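Local coordinates for uncharacterized protein (Cytophaga hutchinsonii ATCC 33406, PDB 3FF4) that is of unknown function but probably binds coenzyme A or a related nucleotide through a Rossmann-like CoA-binding domain, at residues T7-A12 with E25-H30; Y77-K82 with E98-E103. One frame throughout, in Å; residues are numbered along the deposited sequence.

Contact 1 of 2, residues T7-A12 with E25-H30; sequences TLILGA and ERLKSH
Leu27, on helix 19-30, fits its two methyl branches against Thr7 and Ile9 of strand 7-10, and this apolar packing makes up the contact. Its CD1 meets both strand residues, lying 3.8 Å from Thr7 CG2 and 3.9 Å from Ile9 CD1. Ile9 and Leu27 reach toward each other tip to tip, whereas Thr7 lies across Leu27 at about a right angle. The second branch, Leu27 CD2, sits 4.0 Å from Thr7 OG1. With chi1 at -59°, Thr7 holds CG2 anti to its backbone N, on the side where Leu27 CD1 arrives, and keeps OG1 beside that N. Phe122 and Leu117 add further apolar contacts to Leu27.

No hydrogen bond crosses between the two segments. Thr7 OG1 is bonded to the carbonyl of Lys5, which satisfies this buried hydroxyl. Near the C-terminal end of the helix segment, among exposed residues, Arg26 O accepts from His30 N, from Ser29 OG and, at 3.0 Å, from His30 ND1; that last donor stands above the carbonyl plane, while the oxygen lies in the imidazole plane.

The first strand and helix of this beta-alpha-beta unit are thus joined here by the shape and burial of methyl groups, without directional bonds.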
# COMPACT_ATOMS: atom_id res chain seq x y z
N THR A 7 0.17 7.78 0.84
CA THR A 7 -0.01 6.37 0.45
C THR A 7 1.20 5.51 0.82
O THR A 7 2.33 5.72 0.35
CB THR A 7 -0.30 6.24 -1.07
OG1 THR A 7 -1.49 6.99 -1.36
CG2 THR A 7 -0.52 4.77 -1.44
N LEU A 8 0.96 4.53 1.68
CA LEU A 8 2.05 3.63 2.09
C LEU A 8 1.99 2.38 1.19
O LEU A 8 0.93 1.72 1.11
CB LEU A 8 1.92 3.27 3.58
CG LEU A 8 3.07 2.49 4.25
CD1 LEU A 8 3.17 2.98 5.69
CD2 LEU A 8 2.82 0.98 4.19
N ILE A 9 3.10 2.07 0.52
CA ILE A 9 3.22 0.83 -0.29
C ILE A 9 3.86 -0.24 0.54
O ILE A 9 5.04 -0.13 0.92
CB ILE A 9 4.12 1.09 -1.53
CG1 ILE A 9 3.61 2.33 -2.29
CG2 ILE A 9 4.27 -0.22 -2.41
CD1 ILE A 9 4.50 2.79 -3.50
N LEU A 10 3.10 -1.29 0.82
CA LEU A 10 3.55 -2.39 1.62
C LEU A 10 3.89 -3.59 0.71
O LEU A 10 3.01 -4.17 0.05
CB LEU A 10 2.47 -2.75 2.66
CG LEU A 10 2.87 -3.76 3.74
CD1 LEU A 10 4.07 -3.22 4.53
CD2 LEU A 10 1.71 -4.05 4.70
N GLY A 11 5.16 -3.95 0.71
CA GLY A 11 5.73 -4.81 -0.32
C GLY A 11 6.57 -4.02 -1.33
O GLY A 11 6.86 -4.52 -2.43
N ALA A 12 7.00 -2.80 -0.97
CA ALA A 12 7.84 -2.00 -1.88
C ALA A 12 9.09 -2.75 -2.35
O ALA A 12 9.69 -3.52 -1.59
CB ALA A 12 8.24 -0.71 -1.22
N GLU A 25 5.79 4.89 -9.05
CA GLU A 25 5.92 5.78 -10.21
C GLU A 25 4.62 6.52 -10.53
O GLU A 25 4.64 7.73 -10.75
CB GLU A 25 6.35 5.03 -11.47
CG GLU A 25 7.78 4.59 -11.49
CD GLU A 25 8.19 3.95 -12.83
OE1 GLU A 25 7.40 3.14 -13.39
OE2 GLU A 25 9.31 4.27 -13.31
N ARG A 26 3.49 5.79 -10.58
CA ARG A 26 2.22 6.46 -10.88
C ARG A 26 1.79 7.38 -9.73
O ARG A 26 1.34 8.49 -9.97
CB ARG A 26 1.10 5.47 -11.24
CG ARG A 26 1.30 4.64 -12.49
CD ARG A 26 1.27 5.45 -13.79
NE ARG A 26 2.62 5.90 -14.11
CZ ARG A 26 2.93 7.14 -14.48
NH1 ARG A 26 1.99 8.06 -14.61
NH2 ARG A 26 4.18 7.46 -14.73
N LEU A 27 1.91 6.92 -8.48
CA LEU A 27 1.56 7.76 -7.33
C LEU A 27 2.35 9.04 -7.36
O LEU A 27 1.80 10.15 -7.25
CB LEU A 27 1.83 7.01 -6.02
CG LEU A 27 0.82 5.91 -5.70
CD1 LEU A 27 1.39 4.90 -4.68
CD2 LEU A 27 -0.55 6.50 -5.21
N LYS A 28 3.66 8.88 -7.55
CA LYS A 28 4.55 10.02 -7.59
C LYS A 28 4.17 10.97 -8.71
O LYS A 28 4.08 12.17 -8.47
CB LYS A 28 6.01 9.60 -7.72
CG LYS A 28 6.94 10.79 -7.79
CD LYS A 28 8.40 10.39 -7.76
CE LYS A 28 9.26 11.53 -8.30
NZ LYS A 28 10.25 11.81 -7.26
N SER A 29 3.92 10.46 -9.92
CA SER A 29 3.65 11.38 -11.04
C SER A 29 2.30 12.04 -10.87
O SER A 29 2.05 13.09 -11.46
CB SER A 29 3.74 10.69 -12.41
OG SER A 29 2.70 9.75 -12.54
N HIS A 30 1.43 11.43 -10.06
CA HIS A 30 0.15 12.04 -9.73
C HIS A 30 0.24 13.02 -8.56
O HIS A 30 -0.70 13.75 -8.30
CB HIS A 30 -0.95 10.98 -9.48
CG HIS A 30 -1.59 10.48 -10.74
ND1 HIS A 30 -1.12 9.39 -11.43
CD2 HIS A 30 -2.65 10.94 -11.45
CE1 HIS A 30 -1.87 9.18 -12.50
NE2 HIS A 30 -2.80 10.11 -12.53

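Contact 2 of 2, residues Y77-K82 with E98-E103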
# COMPACT_ATOMS: atom_id res chain seq x y z
N TYR A 77 0.05 -4.34 12.24
CA TYR A 77 0.73 -3.13 11.76
C TYR A 77 -0.21 -2.27 10.91
O TYR A 77 -0.33 -1.06 11.12
CB TYR A 77 2.02 -3.47 11.00
CG TYR A 77 2.76 -2.26 10.46
CD1 TYR A 77 3.24 -1.25 11.33
CD2 TYR A 77 2.95 -2.09 9.08
CE1 TYR A 77 3.88 -0.11 10.83
CE2 TYR A 77 3.63 -0.95 8.56
CZ TYR A 77 4.06 0.02 9.44
OH TYR A 77 4.70 1.11 8.95
N ILE A 78 -0.90 -2.92 9.99
CA ILE A 78 -1.87 -2.22 9.15
C ILE A 78 -2.92 -1.52 10.04
O ILE A 78 -3.17 -0.31 9.89
CB ILE A 78 -2.50 -3.15 8.08
CG1 ILE A 78 -1.43 -3.63 7.07
CG2 ILE A 78 -3.65 -2.45 7.37
CD1 ILE A 78 -1.76 -4.93 6.35
N LEU A 79 -3.49 -2.27 10.98
CA LEU A 79 -4.43 -1.72 11.97
C LEU A 79 -3.83 -0.54 12.75
O LEU A 79 -4.47 0.52 12.84
CB LEU A 79 -4.93 -2.82 12.93
CG LEU A 79 -5.85 -3.91 12.37
CD1 LEU A 79 -6.20 -4.92 13.47
CD2 LEU A 79 -7.14 -3.35 11.76
N SER A 80 -2.62 -0.69 13.29
CA SER A 80 -1.99 0.43 14.02
C SER A 80 -1.80 1.70 13.16
O SER A 80 -1.71 2.79 13.71
CB SER A 80 -0.65 0.02 14.64
OG SER A 80 0.38 0.02 13.66
N LEU A 81 -1.72 1.56 11.83
CA LEU A 81 -1.63 2.74 10.99
C LEU A 81 -2.96 3.50 10.90
O LEU A 81 -2.99 4.67 10.49
CB LEU A 81 -1.13 2.40 9.60
CG LEU A 81 0.31 1.87 9.48
CD1 LEU A 81 0.55 1.34 8.04
CD2 LEU A 81 1.27 3.00 9.83
N LYS A 82 -4.05 2.82 11.25
CA LYS A 82 -5.41 3.38 11.13
C LYS A 82 -5.62 4.13 9.80
O LYS A 82 -6.05 5.28 9.79
CB LYS A 82 -5.73 4.31 12.33
CG LYS A 82 -5.76 3.59 13.68
CD LYS A 82 -6.23 4.54 14.81
CE LYS A 82 -7.74 4.29 15.16
NZ LYS A 82 -8.42 5.47 15.82
N GLU A 98 -9.79 -8.33 4.70
CA GLU A 98 -10.90 -7.41 4.37
C GLU A 98 -11.91 -7.23 5.54
O GLU A 98 -12.25 -6.10 5.92
CB GLU A 98 -11.61 -7.87 3.09
CG GLU A 98 -10.66 -7.90 1.87
CD GLU A 98 -11.16 -8.76 0.68
OE1 GLU A 98 -10.29 -9.34 -0.02
OE2 GLU A 98 -12.38 -8.85 0.44
N GLU A 99 -12.38 -8.34 6.10
CA GLU A 99 -13.36 -8.30 7.19
C GLU A 99 -12.78 -7.69 8.44
O GLU A 99 -13.46 -6.90 9.10
CB GLU A 99 -13.86 -9.69 7.54
CG GLU A 99 -14.70 -10.26 6.46
CD GLU A 99 -15.18 -11.66 6.78
OE1 GLU A 99 -15.20 -12.05 7.98
OE2 GLU A 99 -15.53 -12.37 5.80
N ILE A 100 -11.55 -8.04 8.77
CA ILE A 100 -10.90 -7.48 9.95
C ILE A 100 -10.79 -5.96 9.79
O ILE A 100 -11.09 -5.20 10.72
CB ILE A 100 -9.52 -8.11 10.19
CG1 ILE A 100 -9.68 -9.55 10.70
CG2 ILE A 100 -8.72 -7.28 11.18
CD1 ILE A 100 -8.36 -10.32 10.80
N LEU A 101 -10.39 -5.53 8.60
CA LEU A 101 -10.31 -4.08 8.32
C LEU A 101 -11.67 -3.39 8.46
O LEU A 101 -11.81 -2.42 9.23
CB LEU A 101 -9.74 -3.82 6.92
CG LEU A 101 -8.25 -4.15 6.77
CD1 LEU A 101 -7.86 -4.18 5.29
CD2 LEU A 101 -7.38 -3.19 7.57
N SER A 102 -12.67 -3.88 7.72
CA SER A 102 -13.96 -3.24 7.69
C SER A 102 -14.62 -3.27 9.08
O SER A 102 -15.26 -2.30 9.45
CB SER A 102 -14.82 -3.89 6.60
OG SER A 102 -14.91 -5.30 6.83
N GLU A 103 -14.41 -4.35 9.85
CA GLU A 103 -14.77 -4.44 11.28
C GLU A 103 -14.19 -3.35 12.11
O GLU A 103 -14.77 -2.94 13.11
CB GLU A 103 -14.15 -5.71 11.90
CG GLU A 103 -15.08 -6.70 12.19
CD GLU A 103 -14.44 -8.01 12.59
OE1 GLU A 103 -13.43 -8.10 13.34
OE2 GLU A 103 -15.02 -8.99 12.12
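No flat group enters the meeting of Ile78 and Leu79 with Ile100 and Leu101; the ring of Tyr77 belongs to the same helix as the first pair but turns to other partners, among them Leu8 of strand 7-10. Leu81 CG lies 4.2 Å above one face of this ring, offset toward the rim, and the Tyr77 hydroxyl is hydrogen-bonded to the carbonyl of Pro54.

Between the helices the packing is entirely aliphatic. Leu101 CD2 approaches both neighbours, at 3.8 Å from Ile78 CG2 and 4.2 Å from Leu79 CD2. Ile78 crosses Leu101 at about a right angle, its CG2 anti to the backbone N and thereby turned to the neighbouring helix. Farther from the sheet, Leu79 CD1 lies 4.1 Å from Ile100 CG2; these side chains also cross nearly at right angles. Only 149 Å² is buried in all, in keeping with short-segment axes 11.0 Å apart.

Ile78 and Leu101 both rest on Val86 of strand 85-88, so the inner half of the contact continues into the sheet core, and Ile106 touches both Leu79 and Leu101. The two helices run nearly parallel, crossing at -23°, as expected for neighbouring helices on one face of the parallel sheet in a Rossmann-like alpha/beta fold.

How the contacts relate
Contact 1 joins an interior strand of the five-stranded sheet to the helix that follows it, whereas contact 2 sets two helices side by side. The touching residues of contact 1 are all buried, and its centre lies about 7 Å from the centre of the chain, against about 13 Å for the centre of contact 2, whose residues grade from buried Ile78 and Leu101 to partly exposed Leu79 and Ile100. Both lack hydrogen bonds across the interface, but a threonine takes part in contact 1 alone. They meet through strand 7-10: Thr7 and Ile9 serve contact 1, while Leu8 and Leu10 face the other way and pack on Leu81 and Ile78 of helix 75-81. The strand thus separates two helical layers.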